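Local coordinates for alpha-L-rhamnosidase (PDB 6GSZ), which probably hydrolyses terminal non-reducing alpha-L-rhamnose residues from alpha-L-rhamnosides, acting as a calcium-binding glycoside hydrolase, at residues 119-124 with 130-135; 200-205 with 249-254; 557-562 with 608-613. All coordinates share one frame; numbering follows the deposited sequence. Where two conformers were deposited one is given.

Interaction 1: 119-124 with 130-135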
loop_
_atom_site.group_PDB
_atom_site.type_symbol
_atom_site.label_atom_id
_atom_site.label_comp_id
_atom_site.label_asym_id
_atom_site.label_seq_id
_atom_site.Cartn_x
_atom_site.Cartn_y
_atom_site.Cartn_z
ATOM N N SER A 119 -29.777 9.684 9.737
ATOM C CA SER A 119 -31.209 9.356 9.689
ATOM C C SER A 119 -31.922 9.576 11.026
ATOM O O SER A 119 -31.374 9.347 12.095
ATOM C CB SER A 119 -31.377 7.906 9.259
ATOM O OG SER A 119 -32.731 7.555 9.151
ATOM N N ASP A 120 -33.208 9.930 10.912
ATOM C CA ASP A 120 -34.092 9.880 12.055
ATOM C C ASP A 120 -34.374 8.445 12.503
ATOM O O ASP A 120 -34.932 8.251 13.586
ATOM C CB ASP A 120 -35.382 10.627 11.748
ATOM C CG ASP A 120 -35.327 12.136 11.991
ATOM O OD1 ASP A 120 -34.295 12.650 12.510
ATOM O OD2 ASP A 120 -36.343 12.803 11.724
ATOM N N ARG A 121 -34.032 7.446 11.695
ATOM C CA ARG A 121 -34.110 6.055 12.180
ATOM C C ARG A 121 -33.125 5.879 13.322
ATOM O O ARG A 121 -31.981 6.262 13.187
ATOM C CB ARG A 121 -33.773 5.091 11.063
ATOM C CG ARG A 121 -33.895 3.621 11.393
ATOM C CD ARG A 121 -33.467 2.801 10.192
ATOM N NE ARG A 121 -33.584 1.359 10.332
ATOM C CZ ARG A 121 -32.610 0.536 10.671
ATOM N NH1 ARG A 121 -31.420 1.000 11.033
ATOM N NH2 ARG A 121 -32.856 -0.771 10.664
ATOM N N PRO A 122 -33.488 5.273 14.459
ATOM C CA PRO A 122 -32.525 5.107 15.539
ATOM C C PRO A 122 -31.375 4.184 15.130
ATOM O O PRO A 122 -31.580 3.205 14.435
ATOM C CB PRO A 122 -33.314 4.489 16.708
ATOM C CG PRO A 122 -34.632 4.152 16.165
ATOM C CD PRO A 122 -34.823 4.782 14.817
ATOM N N THR A 123 -30.160 4.518 15.585
ATOM C CA THR A 123 -29.026 3.636 15.336
ATOM C C THR A 123 -29.203 2.341 16.167
ATOM O O THR A 123 -29.805 2.308 17.258
ATOM C CB THR A 123 -27.708 4.334 15.626
ATOM O OG1 THR A 123 -26.699 3.620 14.914
ATOM C CG2 THR A 123 -27.373 4.415 17.095
ATOM N N GLU A 124 -28.643 1.257 15.657
ATOM C CA GLU A 124 -28.685 0.001 16.335
ATOM C C GLU A 124 -27.784 0.042 17.574
ATOM O O GLU A 124 -26.680 0.655 17.557
ATOM C CB GLU A 124 -28.208 -1.131 15.430
ATOM C CG GLU A 124 -29.052 -1.335 14.182
ATOM C CD GLU A 124 -28.722 -0.520 12.942
ATOM O OE1 GLU A 124 -27.981 0.504 13.064
ATOM O OE2 GLU A 124 -29.195 -0.950 11.835
ATOM N N ARG A 130 -27.261 -1.336 9.736
ATOM C CA ARG A 130 -27.837 -1.462 8.409
ATOM C C ARG A 130 -27.558 -0.181 7.616
ATOM O O ARG A 130 -27.741 0.916 8.138
ATOM C CB ARG A 130 -29.343 -1.686 8.526
ATOM C CG ARG A 130 -29.972 -1.896 7.159
ATOM C CD ARG A 130 -31.331 -2.519 7.314
ATOM N NE ARG A 130 -31.977 -2.680 6.006
ATOM C CZ ARG A 130 -33.262 -3.015 5.892
ATOM N NH1 ARG A 130 -33.956 -3.317 6.984
ATOM N NH2 ARG A 130 -33.821 -3.057 4.684
ATOM N N PRO A 131 -27.074 -0.252 6.359
ATOM C CA PRO A 131 -26.794 0.967 5.611
ATOM C C PRO A 131 -28.021 1.860 5.458
ATOM O O PRO A 131 -29.188 1.358 5.427
ATOM C CB PRO A 131 -26.310 0.427 4.263
ATOM C CG PRO A 131 -25.631 -0.857 4.666
ATOM C CD PRO A 131 -26.602 -1.459 5.647
ATOM N N ILE A 132 -27.783 3.161 5.366
ATOM C CA ILE A 132 -28.811 4.162 5.227
ATOM C C ILE A 132 -28.680 4.853 3.875
ATOM O O ILE A 132 -27.550 5.227 3.488
ATOM C CB ILE A 132 -28.739 5.181 6.370
ATOM C CG1 ILE A 132 -28.977 4.495 7.718
ATOM C CG2 ILE A 132 -29.640 6.358 6.077
ATOM C CD1 ILE A 132 -30.358 4.015 7.940
ATOM N N GLN A 133 -29.782 4.999 3.151
ATOM C CA GLN A 133 -29.908 5.783 1.967
ATOM C C GLN A 133 -30.304 7.198 2.365
ATOM O O GLN A 133 -31.257 7.373 3.112
ATOM C CB GLN A 133 -30.930 5.179 1.005
ATOM C CG GLN A 133 -30.569 3.776 0.511
ATOM C CD GLN A 133 -31.657 3.100 -0.290
ATOM O OE1 GLN A 133 -31.388 2.293 -1.154
ATOM N NE2 GLN A 133 -32.925 3.340 0.046
ATOM N N PHE A 134 -29.638 8.196 1.798
ATOM C CA PHE A 134 -29.912 9.594 1.994
ATOM C C PHE A 134 -30.217 10.204 0.636
ATOM O O PHE A 134 -29.545 9.892 -0.335
ATOM C CB PHE A 134 -28.683 10.313 2.538
ATOM C CG PHE A 134 -28.264 9.915 3.930
ATOM C CD1 PHE A 134 -28.746 10.588 5.037
ATOM C CD2 PHE A 134 -27.339 8.901 4.145
ATOM C CE1 PHE A 134 -28.379 10.224 6.327
ATOM C CE2 PHE A 134 -26.961 8.531 5.435
ATOM C CZ PHE A 134 -27.458 9.213 6.528
ATOM N N ARG A 135 -31.247 11.065 0.559
ATOM C CA ARG A 135 -31.545 11.652 -0.720
ATOM C C ARG A 135 -31.976 13.121 -0.587
ATOM O O ARG A 135 -32.502 13.566 0.424
ATOM C CB ARG A 135 -32.622 10.870 -1.482
ATOM C CG ARG A 135 -34.049 11.086 -1.009
ATOM C CD ARG A 135 -35.047 10.185 -1.738
ATOM N NE ARG A 135 -35.019 10.303 -3.178
ATOM C CZ ARG A 135 -35.601 11.237 -3.914
ATOM N NH1 ARG A 135 -36.412 12.133 -3.344
ATOM N NH2 ARG A 135 -35.405 11.220 -5.235
HETATM O O HOH W 1 -27.752 2.061 10.747
#
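Ser-119 and Ile-132 bring the two backbones together at one end of the contact, with 7.3 Å between their CA atoms, and Glu-124 and Arg-130 do so at the other, where CA lies 8.1 Å from CA. Segment 119-124 leaves its strand as an irregular loop, while 130-135 runs from irregular chain into a strand at Ile-132. At Ser-119 the departure is an ST turn: its OG accepts the backbone N-H of Arg-121, a job suited to a short hydroxyl side chain, and is also hydrogen-bonded to Ser-253 OG of strand 252-254.

Glu-124 carries the polar half. Its OE2 accepts hydrogen bonds from the backbone N of Arg-130 at 2.9 Å and from NH1 of Arg-121 at 3.1 Å. The donors come from opposite faces of the carboxylate plane, gripping the oxygen between them. A bend in the glutamate chain (chi2 87°) swings the carboxylate back to Arg-121, whose nearly straight bond completes a salt bridge. OE1 is bonded to His-129 ND1, and a water sits between OE1 and Arg-130 O.

The extended chain of Arg-121 passes Ile-132, its CD 4.0 Å from the CD1 methyl. Its NH2 is 4.1 Å from Arg-130 CD, the two side chains crossing at about a right angle. Glu-124 meets Arg-121, while Arg-130 gives NH2 to Gly-256 O and NE to Ile-258 O, which probably eases the like charges. Nearer the strand, Ile-132 CG2 meets Ser-119 CB at 3.9 Å and lies over one face of the Phe-134 ring, toward its rim; Phe-134 CE1 is 3.7 Å from Ser-119 N.

The loop following strand 116-119 is thus laid against the start of strand 132-140, flanked in its antiparallel sheet by strands 196-205 and 252-254.

Interaction 2: 200-205 with 249-254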
loop_
_atom_site.group_PDB
_atom_site.type_symbol
_atom_site.label_atom_id
_atom_site.label_comp_id
_atom_site.label_asym_id
_atom_site.label_seq_id
_atom_site.Cartn_x
_atom_site.Cartn_y
_atom_site.Cartn_z
ATOM N N ILE A 200 -29.770 13.693 -5.903
ATOM C CA ILE A 200 -28.575 13.001 -5.398
ATOM C C ILE A 200 -29.051 11.990 -4.368
ATOM O O ILE A 200 -29.913 12.311 -3.512
ATOM C CB ILE A 200 -27.523 13.976 -4.852
ATOM C CG1 ILE A 200 -26.322 13.215 -4.307
ATOM C CG2 ILE A 200 -28.078 14.902 -3.801
ATOM C CD1 ILE A 200 -25.067 14.056 -4.180
ATOM N N GLY A 201 -28.531 10.770 -4.471
ATOM C CA GLY A 201 -28.751 9.736 -3.472
ATOM C C GLY A 201 -27.410 9.177 -3.015
ATOM O O GLY A 201 -26.501 8.965 -3.840
ATOM N N VAL A 202 -27.249 8.940 -1.719
ATOM C CA VAL A 202 -25.995 8.403 -1.198
ATOM C C VAL A 202 -26.336 7.264 -0.234
ATOM O O VAL A 202 -27.209 7.432 0.663
ATOM C CB VAL A 202 -25.157 9.459 -0.450
ATOM C CG1 VAL A 202 -23.792 8.863 -0.087
ATOM C CG2 VAL A 202 -24.968 10.724 -1.284
ATOM N N THR A 203 -25.699 6.119 -0.393
ATOM C CA THR A 203 -25.803 5.051 0.559
ATOM C C THR A 203 -24.588 5.066 1.460
ATOM O O THR A 203 -23.449 5.167 0.941
ATOM C CB THR A 203 -25.929 3.678 -0.095
ATOM O OG1 THR A 203 -27.023 3.669 -1.016
ATOM C CG2 THR A 203 -26.130 2.593 0.946
ATOM N N VAL A 204 -24.780 4.997 2.772
ATOM C CA VAL A 204 -23.731 4.980 3.762
ATOM C C VAL A 204 -23.757 3.669 4.520
ATOM O O VAL A 204 -24.790 3.289 5.025
ATOM C CB VAL A 204 -23.782 6.167 4.728
ATOM C CG1 VAL A 204 -22.714 6.091 5.825
ATOM C CG2 VAL A 204 -23.673 7.476 3.966
ATOM N N GLY A 205 -22.610 3.010 4.609
ATOM C CA GLY A 205 -22.357 1.813 5.396
ATOM C C GLY A 205 -21.363 2.049 6.515
ATOM O O GLY A 205 -20.759 3.121 6.574
ATOM N N SER A 249 -30.610 19.045 7.214
ATOM C CA SER A 249 -31.806 18.395 7.762
ATOM C C SER A 249 -32.974 18.420 6.776
ATOM O O SER A 249 -34.094 17.968 7.104
ATOM C CB SER A 249 -32.232 19.087 9.026
ATOM O OG SER A 249 -32.949 20.273 8.710
ATOM N N SER A 250 -32.792 18.996 5.573
ATOM C CA SER A 250 -33.784 18.924 4.483
ATOM C C SER A 250 -33.772 17.592 3.709
ATOM O O SER A 250 -34.674 17.348 2.899
ATOM C CB SER A 250 -33.712 20.086 3.515
ATOM O OG SER A 250 -32.536 19.989 2.711
ATOM N N TRP A 251 -32.735 16.766 3.907
ATOM C CA TRP A 251 -32.661 15.493 3.230
ATOM C C TRP A 251 -33.625 14.500 3.880
ATOM O O TRP A 251 -34.033 14.681 5.018
ATOM C CB TRP A 251 -31.201 15.016 3.260
ATOM C CG TRP A 251 -30.205 15.774 2.443
ATOM C CD1 TRP A 251 -30.011 17.129 2.380
ATOM C CD2 TRP A 251 -29.247 15.169 1.581
ATOM N NE1 TRP A 251 -28.958 17.414 1.558
ATOM C CE2 TRP A 251 -28.497 16.233 1.040
ATOM C CE3 TRP A 251 -28.970 13.854 1.170
ATOM C CZ2 TRP A 251 -27.435 16.002 0.167
ATOM C CZ3 TRP A 251 -27.906 13.641 0.314
ATOM C CH2 TRP A 251 -27.193 14.714 -0.215
ATOM N N LYS A 252 -33.897 13.446 3.137
ATOM C CA LYS A 252 -34.677 12.315 3.641
ATOM C C LYS A 252 -33.836 11.052 3.623
ATOM O O LYS A 252 -32.793 10.987 2.951
ATOM C CB LYS A 252 -35.937 12.091 2.820
ATOM C CG LYS A 252 -36.926 13.260 2.866
ATOM C CD LYS A 252 -38.290 12.849 2.332
ATOM C CE LYS A 252 -39.247 13.980 2.114
ATOM N NZ LYS A 252 -40.547 13.383 1.754
ATOM N N SER A 253 -34.235 10.057 4.396
ATOM C CA SER A 253 -33.451 8.841 4.584
ATOM C C SER A 253 -34.343 7.605 4.667
ATOM O O SER A 253 -35.546 7.658 4.999
ATOM C CB SER A 253 -32.597 8.937 5.846
ATOM O OG SER A 253 -33.418 9.069 6.994
ATOM N N SER A 254 -33.782 6.455 4.371
ATOM C CA SER A 254 -34.497 5.154 4.436
ATOM C C SER A 254 -33.475 4.033 4.422
ATOM O O SER A 254 -32.403 4.176 3.823
ATOM C CB SER A 254 -35.376 5.001 3.222
ATOM O OG SER A 254 -36.075 3.781 3.231
#
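Trp-251 reaches Ile-200 and Val-202 inside a beta-sandwich, the fold expected of the galactose-binding-like N-terminal domain of this enzyme. Strands 196-205 and 252-254 are not direct neighbours: strand 132-140 runs between them in one antiparallel sheet, and the indole spans that gap, resting on Phe-134 and Lys-136 of the middle strand.

The tight part is small and wholly apolar. Ile-200 offers its CG2 methyl, which lies 3.7 Å from Trp-251 CH2 and 4.2 Å from CZ2. CG1 takes the place anti to the backbone N (chi1 178°), which leaves CG2 between N and the carbonyl carbon, and from there it meets the far end of the benzene ring. Val-202 approaches the rim instead: its CG2 lies near the ring plane, a looser 4.4 Å from CZ3 of Trp-251. Branched side chains suit these positions because they fill space on a strand without a long flexible arm, and they alternate with Gly-201 and Thr-203. Ile-200 and Val-202 also have Leu-149 and Ile-151 of strand 144-154, in the facing sheet, as neighbours.

Toward solvent the contact gives way to Ser-249, Ser-250 and Lys-252, all exposed. Polar side chains suit such places: Ser-250 OG bonds to Asp-248 and to Lys-136 NZ, and Lys-252 stretches outward, its NZ bonded to Ser-285 OG.

Between the two regimes stands the indole itself, a broad flat group able to reach past the middle strand to the branched residues beyond. The whole side chain is buried, and its one polar atom therefore needs a partner within the protein: NE1 is satisfied by a hydrogen bond to the backbone oxygen of Pro-246.

Interaction 3: 557-562 with 608-613. With NAG (2-acetamido-2-deoxy-beta-D-glucopyranose), chain D; NAG (2-acetamido-2-deoxy-beta-D-glucopyranose), chain C; NAG (2-acetamido-2-deoxy-beta-D-glucopyranose), chain B; BMA (beta-D-mannopyranose), chain E.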
loop_
_atom_site.group_PDB
_atom_site.type_symbol
_atom_site.label_atom_id
_atom_site.label_comp_id
_atom_site.label_asym_id
_atom_site.label_seq_id
_atom_site.Cartn_x
_atom_site.Cartn_y
_atom_site.Cartn_z
ATOM N N ASP A 557 11.318 11.795 17.960
ATOM C CA ASP A 557 10.653 11.622 19.248
ATOM C C ASP A 557 10.662 10.145 19.658
ATOM O O ASP A 557 10.756 9.848 20.851
ATOM C CB ASP A 557 9.214 12.123 19.214
ATOM C CG ASP A 557 9.056 13.630 19.286
ATOM O OD1 ASP A 557 10.043 14.328 19.629
ATOM O OD2 ASP A 557 7.923 14.123 19.008
ATOM N N TRP A 558 10.583 9.223 18.692
ATOM C CA TRP A 558 10.661 7.816 18.997
ATOM C C TRP A 558 11.998 7.471 19.679
ATOM O O TRP A 558 12.038 6.799 20.724
ATOM C CB TRP A 558 10.454 6.990 17.742
ATOM C CG TRP A 558 10.786 5.545 17.874
ATOM C CD1 TRP A 558 11.799 4.894 17.254
ATOM C CD2 TRP A 558 10.131 4.549 18.675
ATOM N NE1 TRP A 558 11.831 3.572 17.590
ATOM C CE2 TRP A 558 10.794 3.323 18.461
ATOM C CE3 TRP A 558 9.022 4.546 19.542
ATOM C CZ2 TRP A 558 10.441 2.132 19.086
ATOM C CZ3 TRP A 558 8.685 3.368 20.165
ATOM C CH2 TRP A 558 9.341 2.165 19.908
ATOM N N VAL A 559 13.105 7.892 19.046
ATOM C CA VAL A 559 14.409 7.576 19.602
ATOM C C VAL A 559 14.576 8.299 20.948
ATOM O O VAL A 559 15.081 7.715 21.916
ATOM C CB VAL A 559 15.513 7.917 18.612
ATOM C CG1 VAL A 559 16.900 7.767 19.192
ATOM C CG2 VAL A 559 15.364 7.036 17.389
ATOM N N ASP A 560 14.186 9.574 21.008
ATOM C CA ASP A 560 14.469 10.373 22.172
ATOM C C ASP A 560 13.616 9.961 23.392
ATOM O O ASP A 560 14.099 10.066 24.541
ATOM C CB ASP A 560 14.231 11.843 21.898
ATOM C CG ASP A 560 15.236 12.477 20.948
ATOM O OD1 ASP A 560 16.314 11.827 20.671
ATOM O OD2 ASP A 560 14.954 13.639 20.547
ATOM N N LYS A 561 12.335 9.644 23.162
ATOM C CA LYS A 561 11.361 9.571 24.255
ATOM C C LYS A 561 10.481 8.308 24.226
ATOM O O LYS A 561 9.781 8.011 25.210
ATOM C CB LYS A 561 10.469 10.816 24.207
ATOM C CG LYS A 561 11.205 12.129 24.417
ATOM C CD LYS A 561 10.311 13.357 24.402
ATOM C CE LYS A 561 11.064 14.661 24.444
ATOM N NZ LYS A 561 10.115 15.806 24.379
ATOM N N GLY A 562 10.404 7.643 23.068
ATOM C CA GLY A 562 9.566 6.460 22.912
ATOM C C GLY A 562 10.219 5.172 23.402
ATOM O O GLY A 562 9.653 4.434 24.187
ATOM N N HIS A 608 20.233 0.453 14.662
ATOM C CA HIS A 608 19.841 0.745 13.274
ATOM C C HIS A 608 19.004 2.043 13.215
ATOM O O HIS A 608 19.187 2.901 12.320
ATOM C CB HIS A 608 19.136 -0.456 12.649
ATOM C CG HIS A 608 18.688 -0.224 11.267
ATOM N ND1 HIS A 608 19.553 0.149 10.263
ATOM C CD2 HIS A 608 17.475 -0.390 10.720
ATOM C CE1 HIS A 608 18.861 0.237 9.131
ATOM N NE2 HIS A 608 17.568 -0.122 9.399
ATOM N N SER A 609 18.009 2.187 14.110
ATOM C CA SER A 609 17.232 3.423 14.112
ATOM C C SER A 609 18.088 4.661 14.415
ATOM O O SER A 609 17.825 5.750 13.887
ATOM C CB SER A 609 16.093 3.302 15.088
ATOM O OG SER A 609 14.967 2.685 14.470
ATOM N N THR A 610 19.056 4.498 15.336
ATOM C CA THR A 610 19.916 5.619 15.678
ATOM C C THR A 610 20.758 6.043 14.465
ATOM O O THR A 610 20.932 7.260 14.222
ATOM C CB THR A 610 20.788 5.284 16.913
ATOM O OG1 THR A 610 19.915 4.830 17.962
ATOM C CG2 THR A 610 21.622 6.464 17.370
ATOM N N ASP A 611 21.224 5.031 13.714
ATOM C CA ASP A 611 22.020 5.252 12.510
ATOM C C ASP A 611 21.165 5.956 11.434
ATOM O O ASP A 611 21.541 6.994 10.847
ATOM C CB ASP A 611 22.502 3.908 12.003
ATOM C CG ASP A 611 23.518 3.946 10.884
ATOM O OD1 ASP A 611 24.357 4.849 10.890
ATOM O OD2 ASP A 611 23.484 3.011 10.061
ATOM N N MET A 612 19.936 5.438 11.237
ATOM C CA MET A 612 19.031 6.039 10.260
ATOM C C MET A 612 18.718 7.481 10.660
ATOM O O MET A 612 18.665 8.385 9.783
ATOM C CB MET A 612 17.724 5.263 10.102
ATOM C CG MET A 612 17.860 3.958 9.313
ATOM S SD MET A 612 16.273 3.168 9.005
ATOM C CE MET A 612 15.753 2.607 10.626
ATOM N N LEU A 613 18.500 7.717 11.956
ATOM C CA LEU A 613 18.152 9.069 12.410
ATOM C C LEU A 613 19.348 10.043 12.229
ATOM O O LEU A 613 19.142 11.186 11.854
ATOM C CB LEU A 613 17.625 9.020 13.853
ATOM C CG LEU A 613 17.148 10.371 14.415
ATOM C CD1 LEU A 613 16.004 10.966 13.581
ATOM C CD2 LEU A 613 16.733 10.174 15.863
HETATM C C1 NAG D . 20.550 13.342 21.479
HETATM C C2 NAG D . 19.437 14.440 21.513
HETATM C C3 NAG D . 18.716 14.403 22.861
HETATM C C4 NAG D . 18.260 12.965 23.174
HETATM C C5 NAG D . 19.335 11.933 22.936
HETATM C C6 NAG D . 18.819 10.494 23.000
HETATM C C7 NAG D . 19.893 16.323 20.073
HETATM C C8 NAG D . 20.476 17.686 19.910
HETATM N N2 NAG D . 19.944 15.770 21.279
HETATM O O3 NAG D . 17.605 15.308 22.841
HETATM O O4 NAG D . 17.934 12.821 24.570
HETATM O O5 NAG D . 19.989 12.095 21.649
HETATM O O6 NAG D . 18.107 10.123 21.799
HETATM O O7 NAG D . 19.440 15.712 19.080
HETATM C C1 NAG C . 24.412 6.112 7.320
HETATM C C2 NAG C . 24.253 4.728 6.717
HETATM C C3 NAG C . 25.564 3.939 6.862
HETATM C C4 NAG C . 26.722 4.755 6.326
HETATM C C5 NAG C . 26.730 6.145 6.950
HETATM C C6 NAG C . 27.826 7.047 6.388
HETATM C C7 NAG C . 22.132 3.525 6.683
HETATM C C8 NAG C . 21.101 2.838 7.534
HETATM N N2 NAG C . 23.164 4.042 7.343
HETATM O O3 NAG C . 25.442 2.713 6.142
HETATM O O4 NAG C . 27.926 4.070 6.731
HETATM O O5 NAG C . 25.464 6.768 6.686
HETATM O O6 NAG C . 27.676 7.233 4.957
HETATM O O7 NAG C . 22.009 3.634 5.482
HETATM C C1 NAG B . 16.590 13.041 24.935
HETATM C C2 NAG B . 16.338 12.302 26.223
HETATM C C3 NAG B . 14.955 12.645 26.762
HETATM C C4 NAG B . 14.770 14.156 26.830
HETATM C C5 NAG B . 15.076 14.806 25.487
HETATM C C6 NAG B . 15.035 16.326 25.580
HETATM C C7 NAG B . 17.462 10.134 26.403
HETATM C C8 NAG B . 17.373 8.683 26.048
HETATM N N2 NAG B . 16.437 10.890 26.003
HETATM O O3 NAG B . 14.780 12.069 28.063
HETATM O O4 NAG B . 13.417 14.417 27.137
HETATM O O5 NAG B . 16.397 14.434 25.105
HETATM O O6 NAG B . 15.411 16.854 24.287
HETATM O O7 NAG B . 18.450 10.593 26.984
HETATM C C1 BMA E . 13.186 15.166 28.337
HETATM C C2 BMA E . 11.856 15.902 28.271
HETATM C C3 BMA E . 11.606 16.603 29.620
HETATM C C4 BMA E . 11.695 15.593 30.762
HETATM C C5 BMA E . 12.948 14.729 30.702
HETATM C C6 BMA E . 12.819 13.522 31.625
HETATM O O2 BMA E . 10.861 14.931 28.012
HETATM O O3 BMA E . 10.297 17.165 29.665
HETATM O O4 BMA E . 11.709 16.319 31.983
HETATM O O5 BMA E . 13.190 14.239 29.376
HETATM O O6 BMA E . 14.050 12.807 31.535
#
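Val-559 and Leu-613 reach toward each other tip to tip between two helices of the six-hairpin glycosidase domain, the (alpha/alpha)6 barrel. The helix segments 557-562 and 608-613 cross at -130°, with axes 10.5 Å apart at closest approach, a spacing that medium-sized side chains fill.

Leu-613 extends with CG anti to the backbone N (chi1 -177°) and presents its CD2 methyl to the valine fork, 3.7 Å from Val-559 CG2 and almost as near CB. The same valine straddles the preceding turn of the other helix: CG2 lies 4.4 Å from Ser-609 CB, and CG1 lies 4.4 Å from Thr-610 OG1. Serine and threonine fit here because they are small and turn their hydroxyls to other partners, Ser-609 OG to Asp-529 and Thr-610 OG1 to the carbonyl of Leu-606. Leu-613 also touches Tyr-552 and Ala-555, further back on the valine's helix.

Around this apolar centre the helices meet sugar. Asp-560 OD1 accepts a hydrogen bond from O6 of the chain D N-acetylglucosamine at 2.7 Å, and Val-559 sits beside that sugar. Asp-560 O accepts one from N2 of the next residue in that glycan, in chain B, at 2.9 Å, with an N-H...O angle of 165°. Tyr-629 and Lys-556 also bind the Asp-560 carboxylate. On the second helix Asp-611 OD2 accepts one from N2 of the chain C sugar at 2.9 Å, while that sugar's acetyl methyl C8 lies 3.8 Å from His-608 CE1. The last turn, 558-562, is of the wider pi type, with a weak bond from Gly-562 N to Asp-557 O, and Lys-561 O binds a calcium ion together with Ser-506 O.

The chemistry is largely divided: dispersion and shape join the helices, whereas carboxylates and a helix-end carbonyl receive the sugar donors, probably holding the glycans close to the protein surface.

How the interactions relate
Interactions 1 and 2 are neighbours, with centres 8 Å apart, and both reach the same antiparallel sheet. Strand 132-140 supplies half of interaction 1 and runs between the two strands joined by interaction 2. Direct bonds tie them: Ser-119 OG to Ser-253 OG, 2.7 Å, and Phe-134 N to Val-202 O, 2.8 Å, both probable hydrogen bonds. Interaction 3 follows much later in the chain, in the helical glycosidase domain, with its centre about 47 Å from that of interaction 1 and 48 Å from that of interaction 2. The three thus come in series: two lie in the N-terminal beta-sandwich region, one in the glycan-bearing helical domain.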